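Activated BY transcription factor SSRB (Salmonella enterica, PDB 2WNW) is a member of glycosyl hydrolase family 30, built from a TIM-barrel domain joined to a beta-sandwich domain. Local coordinates at residues A[10-15]-A[307-311]; A[236-242]-A[265-271]; A[376-382]-A[398-404]. All coordinates share one frame; numbering follows the deposited sequence.

Interaction 1 of 3, residues A[10-15]-A[307-311]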
loop_
_atom_site.group_PDB
_atom_site.type_symbol
_atom_site.label_atom_id
_atom_site.label_comp_id
_atom_site.label_asym_id
_atom_site.label_seq_id
_atom_site.Cartn_x
_atom_site.Cartn_y
_atom_site.Cartn_z
ATOM N N PRO A 10 -2.315 4.063 24.847
ATOM C CA PRO A 10 -1.023 3.810 25.488
ATOM C C PRO A 10 -0.440 4.954 26.316
ATOM O O PRO A 10 0.091 4.719 27.398
ATOM C CB PRO A 10 -0.126 3.392 24.317
ATOM C CG PRO A 10 -0.773 4.036 23.124
ATOM C CD PRO A 10 -2.234 3.818 23.396
ATOM N N TYR A 11 -0.530 6.186 25.828
ATOM C CA TYR A 11 0.014 7.304 26.590
ATOM C C TYR A 11 -0.667 7.479 27.945
ATOM O O TYR A 11 -0.118 8.123 28.840
ATOM C CB TYR A 11 -0.053 8.599 25.775
ATOM C CG TYR A 11 1.105 8.733 24.803
ATOM C CD1 TYR A 11 2.422 8.791 25.264
ATOM C CD2 TYR A 11 0.888 8.785 23.429
ATOM C CE1 TYR A 11 3.501 8.900 24.372
ATOM C CE2 TYR A 11 1.953 8.891 22.530
ATOM C CZ TYR A 11 3.253 8.948 23.006
ATOM O OH TYR A 11 4.299 9.057 22.114
ATOM N N ARG A 12 -1.859 6.911 28.100
ATOM C CA ARG A 12 -2.562 6.986 29.377
ATOM C C ARG A 12 -2.582 5.612 30.039
ATOM O O ARG A 12 -3.288 5.395 31.022
ATOM C CB ARG A 12 -3.996 7.489 29.195
ATOM C CG ARG A 12 -4.106 8.959 28.838
ATOM C CD ARG A 12 -5.554 9.411 28.913
ATOM N NE ARG A 12 -5.731 10.797 28.490
ATOM C CZ ARG A 12 -6.894 11.441 28.519
ATOM N NH1 ARG A 12 -7.986 10.823 28.954
ATOM N NH2 ARG A 12 -6.969 12.702 28.113
ATOM N N GLN A 13 -1.803 4.684 29.495
ATOM C CA GLN A 13 -1.731 3.335 30.043
ATOM C C GLN A 13 -3.091 2.631 30.083
ATOM O O GLN A 13 -3.341 1.806 30.962
ATOM C CB GLN A 13 -1.134 3.376 31.456
ATOM C CG GLN A 13 0.290 3.918 31.523
ATOM C CD GLN A 13 1.326 2.893 31.106
ATOM O OE1 GLN A 13 1.241 2.310 30.026
ATOM N NE2 GLN A 13 2.318 2.670 31.966
ATOM N N GLN A 14 -3.970 2.971 29.144
ATOM C CA GLN A 14 -5.292 2.350 29.050
ATOM C C GLN A 14 -5.258 1.377 27.880
ATOM O O GLN A 14 -5.103 1.791 26.735
ATOM C CB GLN A 14 -6.374 3.399 28.790
ATOM C CG GLN A 14 -7.237 3.714 29.993
ATOM C CD GLN A 14 -6.445 4.309 31.131
ATOM O OE1 GLN A 14 -5.903 5.407 31.014
ATOM N NE2 GLN A 14 -6.367 3.585 32.241
ATOM N N PHE A 15 -5.417 0.089 28.162
ATOM C CA PHE A 15 -5.369 -0.915 27.106
ATOM C C PHE A 15 -6.591 -1.816 27.005
ATOM O O PHE A 15 -7.153 -2.245 28.012
ATOM C CB PHE A 15 -4.134 -1.800 27.289
ATOM C CG PHE A 15 -2.834 -1.074 27.116
ATOM C CD1 PHE A 15 -2.364 -0.756 25.845
ATOM C CD2 PHE A 15 -2.075 -0.712 28.222
ATOM C CE1 PHE A 15 -1.156 -0.088 25.678
ATOM C CE2 PHE A 15 -0.862 -0.041 28.066
ATOM C CZ PHE A 15 -0.404 0.272 26.792
ATOM N N ILE A 307 6.460 2.934 23.698
ATOM C CA ILE A 307 5.651 3.467 22.608
ATOM C C ILE A 307 6.241 3.059 21.261
ATOM O O ILE A 307 5.499 2.729 20.333
ATOM C CB ILE A 307 5.541 5.014 22.683
ATOM C CG1 ILE A 307 4.461 5.402 23.696
ATOM C CG2 ILE A 307 5.210 5.593 21.313
ATOM C CD1 ILE A 307 3.049 4.954 23.304
ATOM N N ARG A 308 7.570 3.082 21.153
ATOM C CA ARG A 308 8.227 2.691 19.906
ATOM C C ARG A 308 7.973 1.219 19.596
ATOM O O ARG A 308 7.777 0.850 18.439
ATOM C CB ARG A 308 9.743 2.915 19.974
ATOM C CG ARG A 308 10.199 4.376 19.960
ATOM C CD ARG A 308 11.646 4.463 19.481
ATOM N NE ARG A 308 12.528 3.594 20.258
ATOM C CZ ARG A 308 12.992 3.896 21.464
ATOM N NH1 ARG A 308 12.663 5.048 22.023
ATOM N NH2 ARG A 308 13.775 3.053 22.120
ATOM N N HIS A 309 7.994 0.382 20.629
ATOM C CA HIS A 309 7.763 -1.050 20.452
ATOM C C HIS A 309 6.317 -1.296 20.037
ATOM O O HIS A 309 6.030 -2.160 19.206
ATOM C CB HIS A 309 8.094 -1.790 21.748
ATOM C CG HIS A 309 9.533 -1.677 22.150
ATOM N ND1 HIS A 309 10.023 -2.203 23.326
ATOM C CD2 HIS A 309 10.587 -1.088 21.534
ATOM C CE1 HIS A 309 11.315 -1.941 23.419
ATOM N NE2 HIS A 309 11.681 -1.265 22.345
ATOM N N TRP A 310 5.416 -0.520 20.628
ATOM C CA TRP A 310 3.989 -0.580 20.334
ATOM C C TRP A 310 3.822 -0.295 18.845
ATOM O O TRP A 310 3.152 -1.040 18.122
ATOM C CB TRP A 310 3.284 0.475 21.203
ATOM C CG TRP A 310 1.883 0.876 20.831
ATOM C CD1 TRP A 310 1.511 1.994 20.130
ATOM C CD2 TRP A 310 0.663 0.247 21.252
ATOM N NE1 TRP A 310 0.142 2.104 20.103
ATOM C CE2 TRP A 310 -0.404 1.046 20.782
ATOM C CE3 TRP A 310 0.369 -0.914 21.983
ATOM C CZ2 TRP A 310 -1.749 0.723 21.022
ATOM C CZ3 TRP A 310 -0.971 -1.235 22.223
ATOM C CH2 TRP A 310 -2.011 -0.417 21.743
ATOM N N HIS A 311 4.463 0.773 18.383
ATOM C CA HIS A 311 4.405 1.149 16.977
ATOM C C HIS A 311 4.973 0.075 16.057
ATOM O O HIS A 311 4.366 -0.267 15.049
ATOM C CB HIS A 311 5.186 2.438 16.723
ATOM C CG HIS A 311 5.366 2.744 15.270
ATOM N ND1 HIS A 311 4.352 3.248 14.484
ATOM C CD2 HIS A 311 6.423 2.555 14.444
ATOM C CE1 HIS A 311 4.776 3.353 13.236
ATOM N NE2 HIS A 311 6.029 2.938 13.185
#
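I307 and W310, one turn apart on helix 305-322, receive the P10-Y11 corner and the F15 ring that follows it. The I307 side chain crosses the Y11 ring at about a right angle and sets its terminal CD1 over the middle of one face, 4.0 Å from the ring centroid and only 11° off the normal, a clean CH-pi contact. The same methyl also meets P10, with I307 CD1 3.7 Å from P10 CB. Next door, W310 swings its indole anti to its own backbone N (chi1 164°), which lays one face against the proline: P10 CG packs over the five-membered ring, 4.0 Å from its centroid. F15 comes to the six-membered ring edge first in an offset edge-to-face pair, with planes at 61° and F15 CE1 3.6 Å from W310 CZ3. F15 also stacks on Y368 and meets H365 edge-to-face, both of helix 365-374. The indole W310 NE1 is satisfied by the backbone O of S435. No hydrogen bond crosses between the two segments; the turn after strand 2-9 therefore meets the barrel helix through apolar, CH-pi and edge-to-face aromatic contacts.

Interaction 2 of 3, residues A[236-242]-A[265-271]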
loop_
_atom_site.group_PDB
_atom_site.type_symbol
_atom_site.label_atom_id
_atom_site.label_comp_id
_atom_site.label_asym_id
_atom_site.label_seq_id
_atom_site.Cartn_x
_atom_site.Cartn_y
_atom_site.Cartn_z
ATOM N N TYR A 236 7.710 -24.179 4.336
ATOM C CA TYR A 236 7.983 -22.793 3.963
ATOM C C TYR A 236 9.471 -22.607 3.698
ATOM O O TYR A 236 10.306 -23.293 4.293
ATOM C CB TYR A 236 7.565 -21.842 5.095
ATOM C CG TYR A 236 6.074 -21.750 5.315
ATOM C CD1 TYR A 236 5.326 -20.727 4.728
ATOM C CD2 TYR A 236 5.407 -22.702 6.081
ATOM C CE1 TYR A 236 3.942 -20.659 4.899
ATOM C CE2 TYR A 236 4.027 -22.646 6.259
ATOM C CZ TYR A 236 3.304 -21.626 5.666
ATOM O OH TYR A 236 1.937 -21.584 5.833
ATOM N N ILE A 237 9.796 -21.686 2.793
ATOM C CA ILE A 237 11.184 -21.377 2.479
ATOM C C ILE A 237 11.432 -19.892 2.769
ATOM O O ILE A 237 10.509 -19.171 3.158
ATOM C CB ILE A 237 11.534 -21.699 1.003
ATOM C CG1 ILE A 237 10.591 -20.958 0.054
ATOM C CG2 ILE A 237 11.455 -23.211 0.771
ATOM C CD1 ILE A 237 10.969 -21.116 -1.411
ATOM N N TRP A 238 12.676 -19.459 2.566
ATOM C CA TRP A 238 13.149 -18.094 2.818
ATOM C C TRP A 238 13.324 -17.904 4.322
ATOM O O TRP A 238 14.441 -17.984 4.823
ATOM C CB TRP A 238 12.196 -17.023 2.257
ATOM C CG TRP A 238 12.725 -15.599 2.415
ATOM C CD1 TRP A 238 12.054 -14.530 2.940
ATOM C CD2 TRP A 238 14.026 -15.105 2.039
ATOM N NE1 TRP A 238 12.851 -13.408 2.919
ATOM C CE2 TRP A 238 14.061 -13.731 2.371
ATOM C CE3 TRP A 238 15.160 -15.689 1.456
ATOM C CZ2 TRP A 238 15.189 -12.932 2.138
ATOM C CZ3 TRP A 238 16.280 -14.896 1.224
ATOM C CH2 TRP A 238 16.284 -13.528 1.566
ATOM N N ASP A 239 12.228 -17.662 5.037
ATOM C CA ASP A 239 12.275 -17.490 6.492
ATOM C C ASP A 239 13.332 -16.441 6.845
ATOM O O ASP A 239 14.172 -16.649 7.725
ATOM C CB ASP A 239 12.618 -18.833 7.158
ATOM C CG ASP A 239 12.072 -18.956 8.576
ATOM O OD1 ASP A 239 11.452 -17.997 9.077
ATOM O OD2 ASP A 239 12.263 -20.026 9.192
ATOM N N HIS A 240 13.284 -15.312 6.145
ATOM C CA HIS A 240 14.236 -14.233 6.359
ATOM C C HIS A 240 13.519 -12.897 6.142
ATOM O O HIS A 240 12.294 -12.863 5.983
ATOM C CB HIS A 240 15.420 -14.410 5.399
ATOM C CG HIS A 240 16.624 -13.590 5.750
ATOM N ND1 HIS A 240 17.068 -13.427 7.046
ATOM C CD2 HIS A 240 17.507 -12.923 4.968
ATOM C CE1 HIS A 240 18.169 -12.700 7.048
ATOM N NE2 HIS A 240 18.459 -12.381 5.798
ATOM N N ASP A 241 14.265 -11.800 6.124
ATOM C CA ASP A 241 13.656 -10.478 5.982
ATOM C C ASP A 241 12.930 -10.190 4.667
ATOM O O ASP A 241 13.207 -10.796 3.640
ATOM C CB ASP A 241 14.713 -9.417 6.269
ATOM C CG ASP A 241 15.445 -9.690 7.566
ATOM O OD1 ASP A 241 14.763 -9.927 8.586
ATOM O OD2 ASP A 241 16.694 -9.676 7.572
ATOM N N LYS A 242 12.003 -9.238 4.713
ATOM C CA LYS A 242 11.191 -8.900 3.551
ATOM C C LYS A 242 11.876 -8.265 2.339
ATOM O O LYS A 242 11.321 -8.283 1.241
ATOM C CB LYS A 242 10.007 -8.036 4.006
ATOM C CG LYS A 242 9.010 -8.813 4.863
ATOM C CD LYS A 242 7.825 -7.953 5.299
ATOM C CE LYS A 242 8.160 -7.129 6.530
ATOM N NZ LYS A 242 7.043 -6.198 6.874
ATOM N N LEU A 265 6.240 -18.908 1.548
ATOM C CA LEU A 265 7.451 -18.337 2.111
ATOM C C LEU A 265 7.165 -17.714 3.459
ATOM O O LEU A 265 6.091 -17.157 3.680
ATOM C CB LEU A 265 8.039 -17.265 1.191
ATOM C CG LEU A 265 8.477 -17.660 -0.223
ATOM C CD1 LEU A 265 7.278 -17.626 -1.160
ATOM C CD2 LEU A 265 9.538 -16.681 -0.703
ATOM N N ALA A 266 8.129 -17.830 4.363
ATOM C CA ALA A 266 8.004 -17.237 5.686
ATOM C C ALA A 266 8.920 -16.020 5.655
ATOM O O ALA A 266 9.896 -16.003 4.911
ATOM C CB ALA A 266 8.463 -18.218 6.747
ATOM N N PHE A 267 8.611 -14.992 6.438
ATOM C CA PHE A 267 9.465 -13.813 6.452
ATOM C C PHE A 267 9.504 -13.128 7.807
ATOM O O PHE A 267 8.627 -13.333 8.647
ATOM C CB PHE A 267 9.042 -12.812 5.367
ATOM C CG PHE A 267 7.596 -12.402 5.439
ATOM C CD1 PHE A 267 6.637 -13.045 4.664
ATOM C CD2 PHE A 267 7.194 -11.375 6.288
ATOM C CE1 PHE A 267 5.294 -12.669 4.729
ATOM C CE2 PHE A 267 5.853 -10.991 6.362
ATOM C CZ PHE A 267 4.905 -11.641 5.580
ATOM N N HIS A 268 10.544 -12.323 8.006
ATOM C CA HIS A 268 10.762 -11.590 9.248
ATOM C C HIS A 268 10.706 -10.091 8.946
ATOM O O HIS A 268 10.550 -9.696 7.788
ATOM C CB HIS A 268 12.130 -11.960 9.833
ATOM C CG HIS A 268 12.336 -13.436 10.015
ATOM N ND1 HIS A 268 13.558 -13.979 10.351
ATOM C CD2 HIS A 268 11.478 -14.478 9.903
ATOM C CE1 HIS A 268 13.444 -15.294 10.435
ATOM N NE2 HIS A 268 12.191 -15.623 10.168
ATOM N N TRP A 269 10.857 -9.258 9.974
ATOM C CA TRP A 269 10.769 -7.811 9.776
ATOM C C TRP A 269 12.029 -7.013 10.082
ATOM O O TRP A 269 11.986 -5.788 10.119
ATOM C CB TRP A 269 9.625 -7.239 10.628
ATOM C CG TRP A 269 9.883 -7.192 12.134
ATOM C CD1 TRP A 269 11.099 -7.149 12.769
ATOM C CD2 TRP A 269 8.894 -7.081 13.169
ATOM N NE1 TRP A 269 10.925 -7.012 14.129
ATOM C CE2 TRP A 269 9.582 -6.967 14.401
ATOM C CE3 TRP A 269 7.490 -7.062 13.174
ATOM C CZ2 TRP A 269 8.915 -6.835 15.627
ATOM C CZ3 TRP A 269 6.825 -6.929 14.400
ATOM C CH2 TRP A 269 7.540 -6.819 15.603
ATOM N N TYR A 270 13.151 -7.691 10.275
ATOM C CA TYR A 270 14.371 -7.000 10.671
ATOM C C TYR A 270 14.998 -5.958 9.745
ATOM O O TYR A 270 15.898 -5.236 10.174
ATOM C CB TYR A 270 15.411 -8.036 11.112
ATOM C CG TYR A 270 14.894 -8.919 12.238
ATOM C CD1 TYR A 270 14.668 -10.280 12.038
ATOM C CD2 TYR A 270 14.596 -8.382 13.491
ATOM C CE1 TYR A 270 14.157 -11.087 13.061
ATOM C CE2 TYR A 270 14.085 -9.177 14.518
ATOM C CZ TYR A 270 13.867 -10.529 14.294
ATOM O OH TYR A 270 13.359 -11.317 15.301
ATOM N N THR A 271 14.538 -5.857 8.499
ATOM C CA THR A 271 15.083 -4.840 7.597
ATOM C C THR A 271 14.035 -3.788 7.210
ATOM O O THR A 271 14.237 -3.002 6.284
ATOM C CB THR A 271 15.679 -5.450 6.306
ATOM O OG1 THR A 271 14.676 -6.191 5.603
ATOM C CG2 THR A 271 16.860 -6.362 6.646
HETATM O O HOH W 1 12.173 -6.700 6.563
#
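H268 reaches back to D239 across two neighbouring barrel strands: H268 NE2 donates to D239 OD1 at 2.7 Å, meeting the oxygen from above the carboxylate plane, with ring and carboxylate planes 79° apart. D239 gets there because its CG lies anti to the backbone N (chi1 -153°), bringing the carboxylate round although the CB itself starts away from the other strand. H268 in turn lies with one face over the D239-H240 backbone. The carboxylate is shared widely: OD1 also bonds S293, and OD2 pairs with R87 and S192.

Strands 234-239 and 264-268 run parallel. A266 N donates to I237 O at 3.0 Å, and beyond the corner at H240, H268 N donates to H240 O at 2.7 Å. W238 turns its indole so that its NE1 bonds D241 O in the ring plane, 2.7 Å away, while H240 CB sits over the centre of the indole face; this pins the corner from within its own segment. The lysine lies against the F267 ring, K242 CG 3.4 Å from F267 CD2. The K242 chain then bends at chi3 and carries NZ to D316. D241 turns to the 270-271 loop, with a weak bond from Y270 N to D241 OD1, and a water joins K242 N to T271 OG1, which also hydrogen-bonds D243.

A glycerol, probably from the crystallisation liquor, lies about 4 Å from the H268 side chain, consistent with a pocket at the C-terminal end of the strands. An arginine and two hydroxyls hold the D239 carboxylate in place, and its bond to NE2 probably limits the rotation of the H268 ring.

Interaction 3 of 3, residues A[376-382]-A[398-404]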
loop_
_atom_site.group_PDB
_atom_site.type_symbol
_atom_site.label_atom_id
_atom_site.label_comp_id
_atom_site.label_asym_id
_atom_site.label_seq_id
_atom_site.Cartn_x
_atom_site.Cartn_y
_atom_site.Cartn_z
ATOM N N TYR A 376 -9.405 -11.203 18.676
ATOM C CA TYR A 376 -10.647 -11.131 17.911
ATOM C C TYR A 376 -10.691 -11.788 16.539
ATOM O O TYR A 376 -11.775 -12.111 16.051
ATOM C CB TYR A 376 -11.042 -9.658 17.777
ATOM C CG TYR A 376 -10.849 -8.905 19.072
ATOM C CD1 TYR A 376 -11.693 -9.124 20.162
ATOM C CD2 TYR A 376 -9.764 -8.049 19.242
ATOM C CE1 TYR A 376 -11.453 -8.515 21.390
ATOM C CE2 TYR A 376 -9.514 -7.438 20.462
ATOM C CZ TYR A 376 -10.357 -7.678 21.534
ATOM O OH TYR A 376 -10.075 -7.117 22.756
ATOM N N VAL A 377 -9.535 -11.977 15.909
ATOM C CA VAL A 377 -9.490 -12.593 14.585
ATOM C C VAL A 377 -9.194 -14.085 14.726
ATOM O O VAL A 377 -8.233 -14.476 15.390
ATOM C CB VAL A 377 -8.412 -11.915 13.701
ATOM C CG1 VAL A 377 -8.439 -12.499 12.299
ATOM C CG2 VAL A 377 -8.656 -10.407 13.654
ATOM N N ARG A 378 -10.022 -14.914 14.097
ATOM C CA ARG A 378 -9.871 -16.365 14.189
ATOM C C ARG A 378 -9.259 -17.010 12.952
ATOM O O ARG A 378 -9.318 -16.458 11.853
ATOM C CB ARG A 378 -11.235 -17.014 14.444
ATOM C CG ARG A 378 -11.981 -16.491 15.663
ATOM C CD ARG A 378 -13.445 -16.289 15.303
ATOM N NE ARG A 378 -14.287 -15.946 16.445
ATOM C CZ ARG A 378 -15.517 -15.449 16.336
ATOM N NH1 ARG A 378 -16.044 -15.232 15.138
ATOM N NH2 ARG A 378 -16.229 -15.183 17.423
ATOM N N PRO A 379 -8.664 -18.204 13.119
ATOM C CA PRO A 379 -8.055 -18.913 11.992
ATOM C C PRO A 379 -9.110 -19.107 10.908
ATOM O O PRO A 379 -10.269 -19.382 11.217
ATOM C CB PRO A 379 -7.626 -20.239 12.615
ATOM C CG PRO A 379 -7.296 -19.854 14.018
ATOM C CD PRO A 379 -8.451 -18.942 14.377
ATOM N N GLY A 380 -8.716 -18.951 9.648
ATOM C CA GLY A 380 -9.662 -19.118 8.556
ATOM C C GLY A 380 -10.322 -17.827 8.100
ATOM O O GLY A 380 -10.937 -17.778 7.033
ATOM N N ALA A 381 -10.209 -16.779 8.909
ATOM C CA ALA A 381 -10.789 -15.491 8.552
ATOM C C ALA A 381 -10.093 -14.963 7.301
ATOM O O ALA A 381 -8.975 -15.372 6.979
ATOM C CB ALA A 381 -10.610 -14.496 9.703
ATOM N N ARG A 382 -10.761 -14.067 6.585
ATOM C CA ARG A 382 -10.164 -13.473 5.400
ATOM C C ARG A 382 -10.059 -11.969 5.580
ATOM O O ARG A 382 -10.902 -11.348 6.227
ATOM C CB ARG A 382 -10.989 -13.781 4.144
ATOM C CG ARG A 382 -10.799 -15.197 3.614
ATOM C CD ARG A 382 -11.525 -15.406 2.295
ATOM N NE ARG A 382 -11.351 -16.765 1.784
ATOM C CZ ARG A 382 -10.317 -17.175 1.053
ATOM N NH1 ARG A 382 -9.344 -16.333 0.726
ATOM N NH2 ARG A 382 -10.255 -18.439 0.653
ATOM N N PHE A 398 -10.887 -7.679 8.741
ATOM C CA PHE A 398 -11.039 -9.105 8.486
ATOM C C PHE A 398 -12.505 -9.496 8.632
ATOM O O PHE A 398 -13.296 -8.768 9.229
ATOM C CB PHE A 398 -10.271 -9.929 9.524
ATOM C CG PHE A 398 -8.829 -9.544 9.690
ATOM C CD1 PHE A 398 -7.827 -10.295 9.087
ATOM C CD2 PHE A 398 -8.468 -8.474 10.504
ATOM C CE1 PHE A 398 -6.480 -9.993 9.301
ATOM C CE2 PHE A 398 -7.128 -8.161 10.724
ATOM C CZ PHE A 398 -6.131 -8.925 10.122
ATOM N N VAL A 399 -12.851 -10.653 8.084
ATOM C CA VAL A 399 -14.189 -11.195 8.226
ATOM C C VAL A 399 -13.955 -12.611 8.727
ATOM O O VAL A 399 -13.391 -13.444 8.011
ATOM C CB VAL A 399 -14.963 -11.260 6.894
ATOM C CG1 VAL A 399 -16.339 -11.878 7.142
ATOM C CG2 VAL A 399 -15.126 -9.866 6.305
ATOM N N ASN A 400 -14.352 -12.879 9.966
ATOM C CA ASN A 400 -14.172 -14.207 10.532
ATOM C C ASN A 400 -15.051 -15.219 9.814
ATOM O O ASN A 400 -16.003 -14.852 9.123
ATOM C CB ASN A 400 -14.482 -14.210 12.030
ATOM C CG ASN A 400 -13.359 -13.610 12.855
ATOM O OD1 ASN A 400 -12.184 -13.828 12.561
ATOM N ND2 ASN A 400 -13.711 -12.862 13.895
ATOM N N PRO A 401 -14.734 -16.513 9.960
ATOM C CA PRO A 401 -15.515 -17.563 9.311
ATOM C C PRO A 401 -17.015 -17.461 9.571
ATOM O O PRO A 401 -17.817 -17.767 8.693
ATOM C CB PRO A 401 -14.906 -18.837 9.884
ATOM C CG PRO A 401 -13.465 -18.462 10.036
ATOM C CD PRO A 401 -13.567 -17.085 10.659
ATOM N N ASP A 402 -17.393 -17.014 10.766
ATOM C CA ASP A 402 -18.809 -16.897 11.108
ATOM C C ASP A 402 -19.454 -15.598 10.626
ATOM O O ASP A 402 -20.610 -15.317 10.939
ATOM C CB ASP A 402 -19.003 -17.059 12.621
ATOM C CG ASP A 402 -18.572 -15.840 13.408
ATOM O OD1 ASP A 402 -17.864 -14.970 12.856
ATOM O OD2 ASP A 402 -18.940 -15.761 14.598
ATOM N N GLY A 403 -18.701 -14.812 9.860
ATOM C CA GLY A 403 -19.232 -13.572 9.320
ATOM C C GLY A 403 -18.974 -12.307 10.114
ATOM O O GLY A 403 -19.300 -11.215 9.654
ATOM N N GLU A 404 -18.390 -12.436 11.299
ATOM C CA GLU A 404 -18.115 -11.265 12.123
ATOM C C GLU A 404 -17.070 -10.363 11.477
ATOM O O GLU A 404 -16.006 -10.834 11.073
ATOM C CB GLU A 404 -17.613 -11.687 13.507
ATOM C CG GLU A 404 -17.534 -10.533 14.505
ATOM C CD GLU A 404 -16.885 -10.933 15.819
ATOM O OE1 GLU A 404 -17.245 -10.351 16.863
ATOM O OE2 GLU A 404 -16.007 -11.820 15.808
HETATM O O HOH W 2 -14.070 -11.650 17.685
HETATM O O HOH W 3 -15.651 -17.549 13.316
#
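N400 uses both ends of its amide on the loop opposite. Its ND2 donates to Y376 O at 3.0 Å, in the carbonyl plane, and its OD1 accepts from R378 N at 2.9 Å along an almost straight N-H line (179°). Next to it, the R378 side chain bends at chi2 and crosses the amide, so that R378 NH1 forms a salt bridge with D402 OD1 at 2.9 Å, at the guanidinium edge. E404 OE2 lies over the guanidinium face instead, a longer contact of charges only. Apolar contacts flank this polar group: V377 packs its methyls over the F398 ring, and P401 CD touches A381 CB at 4.0 Å.

The two acids are themselves positioned. E404 OE2 accepts from N400 ND2, and a water joins it to Y376 O. D402 OD1 takes E404 N in an Asx turn, while farther out its OD2 pairs with R443. A type I turn spans N400 to G403, and a type II turn R378 to A381.

Beyond the turns, R382 and V399 form an antiparallel hydrogen-bonded pair, where strand 382-388 begins and strand 393-399 ends. The 376-382 loop thus leads from helix 365-374 into the beta sandwich, with V377 also on I45 and V406, and F398 edge-to-face with F321 of helix 305-322.

Interaction 2 is the core contact, almost wholly buried between two strands of the barrel; interactions 1 and 3 are partly buried and lie farther out, toward the beta-sandwich side. Both of these involve helices 305-322 and 365-374: the first supplies one segment of interaction 1 and packs on F398 of interaction 3, while the second meets F15 and leads into the 376-382 loop. Their chemistry differs with place. Interaction 1 is apolar and aromatic; interaction 3 mixes backbone pairing with an asparagine bridge and a salt-bridge network running from buried E404 to exposed D402; interaction 2 pairs its buried D239 with R87 and K242 with D316. The centres stand 25 to 27 Å apart.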